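Nucleoprotein (Sendai virus, PDB 6M7D) encapsidates the viral RNA at six nucleotides per subunit in a helical nucleocapsid, protecting from nucleases the genome that serves as template for transcription and replication. Local coordinates at residues Arg32-Val37 against Asp98-Ile103; Gly168-Gln173 against Gly207-Thr212; Arg290-Lys295 against Tyr329-Ser334. All blocks are in the same frame, centred on the assembly; numbering follows the deposited sequence.

From the N terminus, contact 1 comes first: it pairs strand 33-40 with strand 99-108 and closes a mostly helical loop of 60 residues. Contact 2 follows, where helix 163-181 meets the connection between helices 188-202 and 213-225, closing 33 residues that include helix 188-202. Contact 3 closes another 33 residues by setting the start of helix 330-343 against the start of helix 290-305. The three loops lie in series, neither nested nor crossed. Contacts 1 and 2 belong to the N-terminal lobe of the nucleoprotein core and contact 3 to the C-terminal lobe; contacts 2 and 3 lie on opposite sides of the chain's centre, about 42 Å apart between contact centres.

Contact 1: Arg32-Val37 against Asp98-Ile103; sequences RSTVSV and DVKYVI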
loop_
_atom_site.group_PDB
_atom_site.type_symbol
_atom_site.label_atom_id
_atom_site.label_comp_id
_atom_site.label_asym_id
_atom_site.label_seq_id
_atom_site.Cartn_x
_atom_site.Cartn_y
_atom_site.Cartn_z
ATOM N N ARG A 32 -17.100 -1.441 -18.307
ATOM C CA ARG A 32 -17.062 -1.704 -16.878
ATOM C C ARG A 32 -17.825 -2.980 -16.573
ATOM O O ARG A 32 -18.897 -3.224 -17.131
ATOM C CB ARG A 32 -17.652 -0.539 -16.075
ATOM C CG ARG A 32 -19.006 -0.099 -16.540
ATOM C CD ARG A 32 -19.743 0.648 -15.459
ATOM N NE ARG A 32 -18.906 1.651 -14.818
ATOM C CZ ARG A 32 -19.372 2.595 -14.008
ATOM N NH1 ARG A 32 -20.668 2.662 -13.749
ATOM N NH2 ARG A 32 -18.543 3.472 -13.460
ATOM N N SER A 33 -17.257 -3.797 -15.695
ATOM C CA SER A 33 -17.957 -4.973 -15.221
ATOM C C SER A 33 -18.988 -4.575 -14.176
ATOM O O SER A 33 -18.840 -3.580 -13.465
ATOM C CB SER A 33 -16.976 -5.985 -14.631
ATOM O OG SER A 33 -16.239 -6.646 -15.642
ATOM N N THR A 34 -20.051 -5.361 -14.094
ATOM C CA THR A 34 -21.082 -5.175 -13.083
ATOM C C THR A 34 -20.801 -6.162 -11.954
ATOM O O THR A 34 -20.729 -7.372 -12.178
ATOM C CB THR A 34 -22.479 -5.351 -13.677
ATOM O OG1 THR A 34 -23.459 -5.244 -12.643
ATOM C CG2 THR A 34 -22.624 -6.686 -14.406
ATOM N N VAL A 35 -20.599 -5.639 -10.753
ATOM C CA VAL A 35 -20.159 -6.431 -9.616
ATOM C C VAL A 35 -21.237 -6.413 -8.546
ATOM O O VAL A 35 -21.765 -5.352 -8.199
ATOM C CB VAL A 35 -18.823 -5.911 -9.057
ATOM C CG1 VAL A 35 -18.284 -6.883 -8.075
ATOM C CG2 VAL A 35 -17.827 -5.704 -10.176
ATOM N N SER A 36 -21.556 -7.592 -8.021
ATOM C CA SER A 36 -22.527 -7.728 -6.945
ATOM C C SER A 36 -21.823 -7.525 -5.613
ATOM O O SER A 36 -20.879 -8.250 -5.286
ATOM C CB SER A 36 -23.199 -9.098 -6.989
ATOM O OG SER A 36 -23.629 -9.415 -8.297
ATOM N N VAL A 37 -22.280 -6.540 -4.850
ATOM C CA VAL A 37 -21.784 -6.271 -3.508
ATOM C C VAL A 37 -22.918 -6.529 -2.531
ATOM O O VAL A 37 -24.023 -6.008 -2.704
ATOM C CB VAL A 37 -21.259 -4.833 -3.376
ATOM C CG1 VAL A 37 -20.835 -4.566 -1.952
ATOM C CG2 VAL A 37 -20.106 -4.627 -4.305
ATOM N N ASP A 98 -14.095 1.755 -13.355
ATOM C CA ASP A 98 -13.669 0.343 -13.545
ATOM C C ASP A 98 -14.861 -0.618 -13.468
ATOM O O ASP A 98 -14.935 -1.520 -14.323
ATOM C CB ASP A 98 -12.567 -0.032 -12.551
ATOM C CG ASP A 98 -11.181 0.382 -13.016
ATOM O OD1 ASP A 98 -10.437 0.962 -12.201
ATOM O OD2 ASP A 98 -10.860 0.117 -14.190
ATOM N N VAL A 99 -15.779 -0.410 -12.518
ATOM C CA VAL A 99 -16.930 -1.353 -12.362
ATOM C C VAL A 99 -18.159 -0.639 -11.787
ATOM O O VAL A 99 -18.010 0.467 -11.237
ATOM C CB VAL A 99 -16.563 -2.552 -11.463
ATOM C CG1 VAL A 99 -15.700 -3.586 -12.171
ATOM C CG2 VAL A 99 -15.922 -2.109 -10.159
ATOM N N LYS A 100 -19.329 -1.264 -11.958
ATOM C CA LYS A 100 -20.591 -0.802 -11.405
ATOM C C LYS A 100 -21.000 -1.756 -10.296
ATOM O O LYS A 100 -21.176 -2.953 -10.538
ATOM C CB LYS A 100 -21.678 -0.734 -12.475
ATOM C CG LYS A 100 -22.891 0.063 -12.054
ATOM C CD LYS A 100 -24.100 -0.291 -12.896
ATOM C CE LYS A 100 -24.543 -1.721 -12.653
ATOM N NZ LYS A 100 -25.853 -2.008 -13.291
ATOM N N TYR A 101 -21.133 -1.231 -9.086
ATOM C CA TYR A 101 -21.461 -2.034 -7.918
ATOM C C TYR A 101 -22.972 -2.159 -7.812
ATOM O O TYR A 101 -23.676 -1.150 -7.719
ATOM C CB TYR A 101 -20.880 -1.412 -6.650
ATOM C CG TYR A 101 -19.388 -1.574 -6.524
ATOM C CD1 TYR A 101 -18.777 -2.783 -6.806
ATOM C CD2 TYR A 101 -18.591 -0.519 -6.130
ATOM C CE1 TYR A 101 -17.420 -2.936 -6.689
ATOM C CE2 TYR A 101 -17.232 -0.663 -6.013
ATOM C CZ TYR A 101 -16.651 -1.871 -6.293
ATOM O OH TYR A 101 -15.291 -2.015 -6.178
ATOM N N VAL A 102 -23.465 -3.390 -7.841
ATOM C CA VAL A 102 -24.878 -3.680 -7.640
ATOM C C VAL A 102 -25.032 -4.155 -6.206
ATOM O O VAL A 102 -24.614 -5.262 -5.859
ATOM C CB VAL A 102 -25.392 -4.727 -8.633
ATOM C CG1 VAL A 102 -26.900 -4.666 -8.722
ATOM C CG2 VAL A 102 -24.781 -4.497 -9.982
ATOM N N ILE A 103 -25.630 -3.319 -5.369
ATOM C CA ILE A 103 -25.699 -3.595 -3.941
ATOM C C ILE A 103 -26.866 -4.530 -3.665
ATOM O O ILE A 103 -28.024 -4.192 -3.928
ATOM C CB ILE A 103 -25.827 -2.297 -3.136
ATOM C CG1 ILE A 103 -24.568 -1.453 -3.312
ATOM C CG2 ILE A 103 -26.060 -2.607 -1.681
ATOM C CD1 ILE A 103 -24.669 -0.097 -2.699
#
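Val35 and Val37 form a notch that receives the CD1 corner of the Tyr101 ring, on the face of a parallel strand pair that also carries Ser33, Val99 and Ile103. Val35 CB lies at the ring edge, 3.9 Å from Tyr101 CD1, while Val37 CG2 comes in obliquely at 3.4 Å from the same CD1. CG1 of Val35 is anti to the backbone N (chi1 -170°), which leaves CG2 beside that N and turned toward Val99; Val37 is rotated in the same way. Val35 CG2 therefore reaches the hollow beside Val99, 3.6 Å from Val99 CG1, and Ser33 CB lies against Val99 CG1 as well. On the reverse face Thr34 lies alongside Lys100, its OG1 3.7 Å from Lys100 CE, and also touches CG2 of Val102. Arg32, bent at chi3 (47°), crosses Lys100 at about a right angle and lays one face of its guanidinium over Val99 O, with CZ 3.7 Å from that oxygen.

Beneath these side chains, Val35 gives its NH to Lys100 O and takes one from Val102 N; Lys100 N to Ser33 O (2.8 Å) and Val37 N to Val102 O (2.8 Å) continue the parallel pattern. The short strand axes are turned 32° against each other, the ordinary twist of a sheet. Strand 33-40 is outermost within the chain, beside 99-108 in a mixed sheet. Helix 68-80 packs on Val35, Val37 and Tyr101, helix 86-93 on Val37 and Ile103, and helix 227-239 on Val99 and Tyr101.

Contact 2: Gly168-Gln173 against Gly207-Thr212; sequences GAIIVQ and GALVFT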
loop_
_atom_site.group_PDB
_atom_site.type_symbol
_atom_site.label_atom_id
_atom_site.label_comp_id
_atom_site.label_asym_id
_atom_site.label_seq_id
_atom_site.Cartn_x
_atom_site.Cartn_y
_atom_site.Cartn_z
ATOM N N GLY A 168 -12.610 -6.393 12.507
ATOM C CA GLY A 168 -11.441 -5.558 12.334
ATOM C C GLY A 168 -10.194 -6.363 12.055
ATOM O O GLY A 168 -9.361 -5.957 11.250
ATOM N N ALA A 169 -10.044 -7.511 12.714
ATOM C CA ALA A 169 -8.932 -8.398 12.394
ATOM C C ALA A 169 -8.941 -8.769 10.919
ATOM O O ALA A 169 -7.937 -8.598 10.213
ATOM C CB ALA A 169 -8.995 -9.652 13.261
ATOM N N ILE A 170 -10.086 -9.244 10.428
ATOM C CA ILE A 170 -10.170 -9.696 9.038
ATOM C C ILE A 170 -9.890 -8.544 8.073
ATOM O O ILE A 170 -9.106 -8.672 7.121
ATOM C CB ILE A 170 -11.542 -10.335 8.768
ATOM C CG1 ILE A 170 -11.777 -11.505 9.718
ATOM C CG2 ILE A 170 -11.639 -10.800 7.337
ATOM C CD1 ILE A 170 -13.143 -12.118 9.590
ATOM N N ILE A 171 -10.521 -7.397 8.308
ATOM C CA ILE A 171 -10.402 -6.282 7.378
ATOM C C ILE A 171 -8.999 -5.691 7.417
ATOM O O ILE A 171 -8.424 -5.350 6.374
ATOM C CB ILE A 171 -11.485 -5.239 7.688
ATOM C CG1 ILE A 171 -12.856 -5.829 7.371
ATOM C CG2 ILE A 171 -11.254 -3.973 6.905
ATOM C CD1 ILE A 171 -13.989 -4.964 7.768
ATOM N N VAL A 172 -8.425 -5.565 8.612
ATOM C CA VAL A 172 -7.052 -5.112 8.752
ATOM C C VAL A 172 -6.116 -6.021 7.982
ATOM O O VAL A 172 -5.147 -5.561 7.377
ATOM C CB VAL A 172 -6.678 -5.040 10.244
ATOM C CG1 VAL A 172 -5.194 -5.232 10.452
ATOM C CG2 VAL A 172 -7.097 -3.724 10.795
ATOM N N GLN A 173 -6.394 -7.322 7.978
ATOM C CA GLN A 173 -5.521 -8.225 7.246
ATOM C C GLN A 173 -5.679 -8.070 5.743
ATOM O O GLN A 173 -4.702 -8.211 5.002
ATOM C CB GLN A 173 -5.791 -9.655 7.672
ATOM C CG GLN A 173 -5.318 -9.952 9.049
ATOM C CD GLN A 173 -5.471 -11.393 9.385
ATOM O OE1 GLN A 173 -4.547 -12.174 9.226
ATOM N NE2 GLN A 173 -6.649 -11.764 9.846
ATOM N N GLY A 207 -5.096 -15.183 16.997
ATOM C CA GLY A 207 -4.559 -16.317 16.264
ATOM C C GLY A 207 -5.584 -17.055 15.430
ATOM O O GLY A 207 -5.231 -17.723 14.457
ATOM N N ALA A 208 -6.864 -16.943 15.786
ATOM C CA ALA A 208 -7.886 -17.711 15.086
ATOM C C ALA A 208 -8.275 -17.073 13.761
ATOM O O ALA A 208 -8.836 -17.749 12.894
ATOM C CB ALA A 208 -9.117 -17.875 15.971
ATOM N N LEU A 209 -8.002 -15.783 13.584
ATOM C CA LEU A 209 -8.383 -15.072 12.374
ATOM C C LEU A 209 -7.184 -14.608 11.565
ATOM O O LEU A 209 -7.308 -13.670 10.775
ATOM C CB LEU A 209 -9.272 -13.882 12.719
ATOM C CG LEU A 209 -10.637 -14.212 13.312
ATOM C CD1 LEU A 209 -11.262 -12.951 13.838
ATOM C CD2 LEU A 209 -11.540 -14.861 12.284
ATOM N N VAL A 210 -6.028 -15.240 11.745
ATOM C CA VAL A 210 -4.842 -14.874 10.983
ATOM C C VAL A 210 -4.894 -15.564 9.628
ATOM O O VAL A 210 -4.905 -16.794 9.553
ATOM C CB VAL A 210 -3.566 -15.247 11.745
ATOM C CG1 VAL A 210 -2.363 -15.125 10.845
ATOM C CG2 VAL A 210 -3.409 -14.366 12.952
ATOM N N PHE A 211 -4.912 -14.774 8.556
ATOM C CA PHE A 211 -4.964 -15.326 7.208
ATOM C C PHE A 211 -3.866 -16.358 6.998
ATOM O O PHE A 211 -2.743 -16.201 7.482
ATOM C CB PHE A 211 -4.801 -14.218 6.167
ATOM C CG PHE A 211 -5.986 -13.320 6.030
ATOM C CD1 PHE A 211 -7.142 -13.549 6.742
ATOM C CD2 PHE A 211 -5.939 -12.238 5.179
ATOM C CE1 PHE A 211 -8.219 -12.712 6.612
ATOM C CE2 PHE A 211 -7.015 -11.407 5.045
ATOM C CZ PHE A 211 -8.154 -11.642 5.762
ATOM N N THR A 212 -4.188 -17.418 6.269
ATOM C CA THR A 212 -3.147 -18.300 5.779
ATOM C C THR A 212 -2.385 -17.616 4.650
ATOM O O THR A 212 -2.798 -16.581 4.127
ATOM C CB THR A 212 -3.735 -19.618 5.288
ATOM O OG1 THR A 212 -4.897 -19.355 4.500
ATOM C CG2 THR A 212 -4.116 -20.489 6.440
#
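Helix residues 168-173 run beside the irregular connection 207-212, with CA of Ile170 6.6 Å from CA of Leu209 and CA of Gln173 7.1 Å from CA of Phe211. Gln173 meets the loop in two ways. Its CG stands beside the backbone N (chi1 -71°) and the chain is extended beyond, which carries the amide across to the loop backbone. There OE1 accepts a hydrogen bond from Phe211 N at 2.7 Å; the bond is nearly straight at the hydrogen (164°), and the donor is tilted 27° from the plane of the amide carbonyl. NE2 sits too near Leu209 O in the model, so the exact setting of the amide is less sure. Nearer the helix, Gln173 CB sits over one face of the Phe211 ring, 3.6 Å from the ring centroid, a CH-pi contact.

Ile170 meets the same ring differently: its CG2 lies in the ring plane at the edge, 3.9 Å from Phe211 CZ, and the two side chains cross at about a right angle. The phenyl group is thus held at a face by one helix residue and at its rim by another. Leu209 spreads its fork one turn back, CD1 resting 4.0 Å from Ala169 CB and CD2 reaching the tip of Ile170. All six touching residues are buried.

Gln173 also touches Phe192 and Leu196 of helix 188-202, the helix bearing the RNA-binding residues Lys190 and Arg195; the Gln173 and Arg195 side chains are about 9 Å apart. The loop then delivers Thr212 as N-cap of helix 213-225. This is helix-to-loop packing in the helical N-terminal lobe, a glutamine side chain binding a loop NH beside an apolar cluster, about 13 Å (nearest atom) from the bound RNA.

Contact 3: Arg290-Lys295 against Tyr329-Ser334; sequences RPDINK and YPALWS
Two helix beginnings meet here almost at right angles in the C-terminal lobe: the first turns of helices 290-305 and 330-343 cross at -91°, their short axes 8.1 Å apart at closest approach. Asp292 carries the polar part. Its CG lies beside the backbone N (chi1 -61°), and OD2 is directed at the opening turn of the other helix, where it accepts Leu332 N at 3.3 Å. That donor comes from the anti side of the carboxylate oxygen, 27° out of the carboxylate plane, and the bond is somewhat bent at the hydrogen. Ala331 N adds a weak bond to the same OD2. A carboxylate at the N-terminal end of a helix would probably be stabilised in its charged form by the backbone NH groups there. OD1 lies by Tyr329, 3.5 Å from its CA.

Apolar atoms fill in round the carboxylate stem. Asp292 CB touches both Leu332 CB, at 3.4 Å, and Tyr329 CB, at 3.7 Å. Leu332 then reaches along the 290-305 helix and crosses Ile293 at about a right angle, its CD2 3.7 Å from Ile293 CG1. Lys295 makes a glancing contact through CG, oblique to the Tyr329 ring.

Tyr329, at the N-cap position, sends its ring away from the carboxylate to lie on Leu296 and Leu299 further along helix 290-305 and on Phe269 and Thr272 of helix 267-277, with its OH bonded to Phe324 O. Beyond the crossing, the side chain of Pro330 is about 4 Å from that of the RNA-binding Tyr356, whose ring also meets Trp333. Helix 359-370 closes the neighbouring side through Met361, which touches Ala331 and Ser334.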
loop_
_atom_site.group_PDB
_atom_site.type_symbol
_atom_site.label_atom_id
_atom_site.label_comp_id
_atom_site.label_asym_id
_atom_site.label_seq_id
_atom_site.Cartn_x
_atom_site.Cartn_y
_atom_site.Cartn_z
ATOM N N ARG A 290 22.820 17.075 -12.295
ATOM C CA ARG A 290 22.117 18.355 -12.369
ATOM C C ARG A 290 20.802 18.259 -13.131
ATOM O O ARG A 290 19.772 18.714 -12.600
ATOM C CB ARG A 290 23.049 19.411 -12.961
ATOM C CG ARG A 290 22.451 20.779 -13.021
ATOM C CD ARG A 290 23.340 21.786 -12.355
ATOM N NE ARG A 290 22.578 22.943 -11.912
ATOM C CZ ARG A 290 23.053 23.882 -11.106
ATOM N NH1 ARG A 290 22.286 24.902 -10.753
ATOM N NH2 ARG A 290 24.293 23.802 -10.656
ATOM N N PRO A 291 20.744 17.707 -14.347
ATOM C CA PRO A 291 19.434 17.555 -14.987
ATOM C C PRO A 291 18.516 16.633 -14.218
ATOM O O PRO A 291 17.300 16.849 -14.196
ATOM C CB PRO A 291 19.787 16.997 -16.370
ATOM C CG PRO A 291 21.112 16.398 -16.207
ATOM C CD PRO A 291 21.822 17.234 -15.232
ATOM N N ASP A 292 19.070 15.625 -13.550
ATOM C CA ASP A 292 18.255 14.728 -12.744
ATOM C C ASP A 292 17.788 15.390 -11.459
ATOM O O ASP A 292 16.707 15.076 -10.968
ATOM C CB ASP A 292 19.037 13.458 -12.456
ATOM C CG ASP A 292 19.415 12.725 -13.714
ATOM O OD1 ASP A 292 18.723 12.908 -14.736
ATOM O OD2 ASP A 292 20.397 11.966 -13.694
ATOM N N ILE A 293 18.560 16.331 -10.925
ATOM C CA ILE A 293 18.091 17.110 -9.784
ATOM C C ILE A 293 16.953 18.031 -10.201
ATOM O O ILE A 293 15.982 18.205 -9.461
ATOM C CB ILE A 293 19.261 17.884 -9.151
ATOM C CG1 ILE A 293 20.062 16.970 -8.231
ATOM C CG2 ILE A 293 18.769 19.071 -8.369
ATOM C CD1 ILE A 293 21.497 17.373 -8.074
ATOM N N ASN A 294 17.037 18.617 -11.398
ATOM C CA ASN A 294 15.915 19.407 -11.904
ATOM C C ASN A 294 14.677 18.543 -12.110
ATOM O O ASN A 294 13.555 18.952 -11.778
ATOM C CB ASN A 294 16.297 20.090 -13.213
ATOM C CG ASN A 294 17.429 21.063 -13.053
ATOM O OD1 ASN A 294 17.641 21.611 -11.978
ATOM N ND2 ASN A 294 18.169 21.288 -14.131
ATOM N N LYS A 295 14.864 17.358 -12.687
ATOM C CA LYS A 295 13.767 16.415 -12.844
ATOM C C LYS A 295 13.134 16.084 -11.505
ATOM O O LYS A 295 11.909 16.069 -11.379
ATOM C CB LYS A 295 14.269 15.146 -13.526
ATOM C CG LYS A 295 13.180 14.166 -13.903
ATOM C CD LYS A 295 12.389 14.656 -15.095
ATOM C CE LYS A 295 11.278 13.682 -15.454
ATOM N NZ LYS A 295 10.177 13.660 -14.452
ATOM N N TYR A 329 15.460 9.780 -14.022
ATOM C CA TYR A 329 16.566 10.458 -13.345
ATOM C C TYR A 329 17.603 9.416 -12.954
ATOM O O TYR A 329 17.922 9.245 -11.780
ATOM C CB TYR A 329 16.067 11.245 -12.131
ATOM C CG TYR A 329 15.077 10.495 -11.263
ATOM C CD1 TYR A 329 13.743 10.397 -11.623
ATOM C CD2 TYR A 329 15.479 9.881 -10.091
ATOM C CE1 TYR A 329 12.859 9.710 -10.856
ATOM C CE2 TYR A 329 14.598 9.196 -9.321
ATOM C CZ TYR A 329 13.291 9.116 -9.702
ATOM O OH TYR A 329 12.398 8.433 -8.931
ATOM N N PRO A 330 18.172 8.710 -13.936
ATOM C CA PRO A 330 18.944 7.504 -13.607
ATOM C C PRO A 330 20.278 7.776 -12.942
ATOM O O PRO A 330 20.728 6.948 -12.149
ATOM C CB PRO A 330 19.129 6.826 -14.971
ATOM C CG PRO A 330 18.344 7.614 -15.929
ATOM C CD PRO A 330 18.187 8.966 -15.380
ATOM N N ALA A 331 20.938 8.892 -13.237
ATOM C CA ALA A 331 22.222 9.159 -12.603
ATOM C C ALA A 331 22.036 9.559 -11.148
ATOM O O ALA A 331 22.749 9.075 -10.264
ATOM C CB ALA A 331 22.979 10.241 -13.367
ATOM N N LEU A 332 21.079 10.444 -10.882
ATOM C CA LEU A 332 20.770 10.804 -9.507
ATOM C C LEU A 332 20.224 9.612 -8.744
ATOM O O LEU A 332 20.526 9.434 -7.563
ATOM C CB LEU A 332 19.781 11.961 -9.478
ATOM C CG LEU A 332 19.485 12.583 -8.120
ATOM C CD1 LEU A 332 20.751 13.093 -7.469
ATOM C CD2 LEU A 332 18.483 13.678 -8.284
ATOM N N TRP A 333 19.441 8.769 -9.410
ATOM C CA TRP A 333 18.929 7.575 -8.757
ATOM C C TRP A 333 20.044 6.595 -8.429
ATOM O O TRP A 333 20.043 5.999 -7.355
ATOM C CB TRP A 333 17.877 6.900 -9.625
ATOM C CG TRP A 333 17.435 5.587 -9.077
ATOM C CD1 TRP A 333 16.561 5.384 -8.068
ATOM C CD2 TRP A 333 17.869 4.294 -9.497
ATOM N NE1 TRP A 333 16.407 4.048 -7.834
ATOM C CE2 TRP A 333 17.201 3.355 -8.703
ATOM C CE3 TRP A 333 18.755 3.840 -10.474
ATOM C CZ2 TRP A 333 17.389 1.991 -8.848
ATOM C CZ3 TRP A 333 18.936 2.490 -10.618
ATOM C CH2 TRP A 333 18.260 1.579 -9.810
ATOM N N SER A 334 20.991 6.397 -9.344
ATOM C CA SER A 334 22.093 5.474 -9.094
ATOM C C SER A 334 22.996 5.992 -7.994
ATOM O O SER A 334 23.455 5.227 -7.139
ATOM C CB SER A 334 22.888 5.258 -10.372
ATOM O OG SER A 334 22.032 5.096 -11.477
#